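Local coordinates for uncharacterized protein BAD_0989 (PDB 3CYM) that probably acts as a 3'-5' exonuclease that trims nucleic acids, in the manner of ribonuclease D, at residues L145-E150 against A169-E174. Sequence-based numbering, arbitrary orientation.
Sequences LTLAKE and AALDVE. With NA (sodium ion), chain B.
Lys149 reaches across to Asp172, a ligand of the bound sodium ion. The lysine chain starts from CB with CG anti to its own carbonyl carbon (chi1 -62°). It then bends at both of the next torsions, which turns CD and CE toward the carboxylate. CD lies 3.5 Å from Asp172 OD1 and CE lies 3.6 Å from that oxygen. At the tip, NZ is shared by the two carboxylate oxygens, 3.0 Å from Asp172 OD1 and 2.9 Å from Asp172 OD2. This is a salt bridge, but both hydrogen bonds in it are weak. The stronger hydrogen bond of NZ goes to Tyr168 OH, just before the helical segment 169-174. The two side chains meet at about a right angle. Asp172 OD2 also binds the sodium at 2.5 Å, with three waters, Asp44 and Glu46 completing the site. Next to this polar pair, Leu147 CD2 packs against Leu171 CD2 at 4.1 Å. Leu147 CD1 approaches Leu171 O. Leu135 of helix 135-143 touches both Leu147 and Asp172. The acidic site is consistent with the metal centre of DEDD-type 3'-5' exonucleases such as ribonuclease D. With OD2 shared between lysine and sodium and OD1 held by NZ, the salt bridge would limit rotation of the carboxylate beside the metal.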
loop_
_atom_site.group_PDB
_atom_site.type_symbol
_atom_site.label_atom_id
_atom_site.label_comp_id
_atom_site.label_asym_id
_atom_site.label_seq_id
_atom_site.Cartn_x
_atom_site.Cartn_y
_atom_site.Cartn_z
ATOM N N LEU A 145 13.978 19.212 9.981
ATOM C CA LEU A 145 12.795 19.932 9.511
ATOM C C LEU A 145 11.520 19.130 9.730
ATOM O O LEU A 145 11.455 17.946 9.399
ATOM C CB LEU A 145 12.935 20.325 8.038
ATOM C CG LEU A 145 14.027 21.316 7.637
ATOM C CD1 LEU A 145 14.068 21.428 6.129
ATOM C CD2 LEU A 145 13.818 22.687 8.267
ATOM N N THR A 146 10.511 19.803 10.279
ATOM C CA THR A 146 9.233 19.199 10.649
ATOM C C THR A 146 8.181 19.470 9.569
ATOM O O THR A 146 7.999 20.610 9.142
ATOM C CB THR A 146 8.741 19.747 12.029
ATOM O OG1 THR A 146 9.706 19.436 13.045
ATOM C CG2 THR A 146 7.384 19.156 12.432
ATOM N N LEU A 147 7.514 18.413 9.116
ATOM C CA LEU A 147 6.346 18.538 8.254
ATOM C C LEU A 147 5.109 18.189 9.082
ATOM O O LEU A 147 5.041 17.101 9.663
ATOM C CB LEU A 147 6.459 17.602 7.041
ATOM C CG LEU A 147 7.717 17.651 6.159
ATOM C CD1 LEU A 147 7.744 16.479 5.185
ATOM C CD2 LEU A 147 7.842 18.978 5.401
ATOM N N ALA A 148 4.155 19.116 9.165
ATOM C CA ALA A 148 2.884 18.856 9.853
ATOM C C ALA A 148 1.940 18.158 8.888
ATOM O O ALA A 148 1.279 18.808 8.084
ATOM C CB ALA A 148 2.272 20.152 10.360
ATOM N N LYS A 149 1.886 16.831 8.961
ATOM C CA LYS A 149 1.188 16.028 7.951
ATOM C C LYS A 149 -0.332 16.035 8.162
ATOM O O LYS A 149 -0.913 15.076 8.681
ATOM C CB LYS A 149 1.768 14.612 7.919
ATOM C CG LYS A 149 3.257 14.566 7.541
ATOM C CD LYS A 149 3.462 14.406 6.041
ATOM C CE LYS A 149 3.418 12.932 5.637
ATOM N NZ LYS A 149 2.924 12.732 4.246
ATOM N N GLU A 150 -0.961 17.127 7.725
ATOM C CA GLU A 150 -2.333 17.478 8.117
ATOM C C GLU A 150 -3.459 16.966 7.207
ATOM O O GLU A 150 -4.590 16.798 7.669
ATOM C CB GLU A 150 -2.464 19.000 8.301
ATOM C CG GLU A 150 -1.716 19.556 9.517
ATOM C CD GLU A 150 -1.935 21.052 9.737
ATOM O OE1 GLU A 150 -1.931 21.483 10.912
ATOM O OE2 GLU A 150 -2.106 21.797 8.749
ATOM N N ALA A 169 0.640 18.433 -0.468
ATOM C CA ALA A 169 1.111 17.594 -1.556
ATOM C C ALA A 169 2.478 18.046 -2.078
ATOM O O ALA A 169 3.324 17.217 -2.424
ATOM C CB ALA A 169 0.091 17.567 -2.671
ATOM N N ALA A 170 2.685 19.360 -2.107
ATOM C CA ALA A 170 3.974 19.943 -2.451
ATOM C C ALA A 170 5.037 19.633 -1.400
ATOM O O ALA A 170 6.146 19.219 -1.740
ATOM C CB ALA A 170 3.840 21.423 -2.626
ATOM N N LEU A 171 4.691 19.813 -0.126
ATOM C CA LEU A 171 5.630 19.545 0.965
ATOM C C LEU A 171 6.111 18.094 1.031
ATOM O O LEU A 171 7.211 17.833 1.505
ATOM C CB LEU A 171 5.082 20.018 2.322
ATOM C CG LEU A 171 5.227 21.526 2.586
ATOM C CD1 LEU A 171 4.345 21.930 3.765
ATOM C CD2 LEU A 171 6.679 21.946 2.828
ATOM N N ASP A 172 5.302 17.166 0.522
ATOM C CA ASP A 172 5.682 15.754 0.468
ATOM C C ASP A 172 6.781 15.368 -0.539
ATOM O O ASP A 172 7.413 14.316 -0.382
ATOM C CB ASP A 172 4.442 14.884 0.262
ATOM C CG ASP A 172 3.862 14.380 1.563
ATOM O OD1 ASP A 172 4.313 14.799 2.653
ATOM O OD2 ASP A 172 2.942 13.535 1.494
ATOM N N VAL A 173 7.003 16.200 -1.560
ATOM C CA VAL A 173 8.147 16.033 -2.483
ATOM C C VAL A 173 9.256 17.075 -2.290
ATOM O O VAL A 173 10.339 16.927 -2.842
ATOM C CB VAL A 173 7.736 16.028 -3.972
ATOM C CG1 VAL A 173 6.855 14.856 -4.279
ATOM C CG2 VAL A 173 7.068 17.337 -4.365
ATOM N N GLU A 174 8.969 18.104 -1.493
ATOM C CA GLU A 174 9.853 19.260 -1.251
ATOM C C GLU A 174 11.264 18.937 -0.726
ATOM O O GLU A 174 12.222 19.638 -1.058
ATOM C CB GLU A 174 9.128 20.259 -0.323
ATOM C CG GLU A 174 9.935 21.428 0.308
ATOM C CD GLU A 174 10.382 22.504 -0.683
ATOM O OE1 GLU A 174 10.078 22.396 -1.891
ATOM O OE2 GLU A 174 11.060 23.466 -0.248
HETATM NA NA NA B . 1.864 11.617 0.381
HETATM O O HOH W 1 -0.114 11.488 1.873
HETATM O O HOH W 2 3.318 9.799 0.770
HETATM O O HOH W 3 0.818 9.764 -0.642
#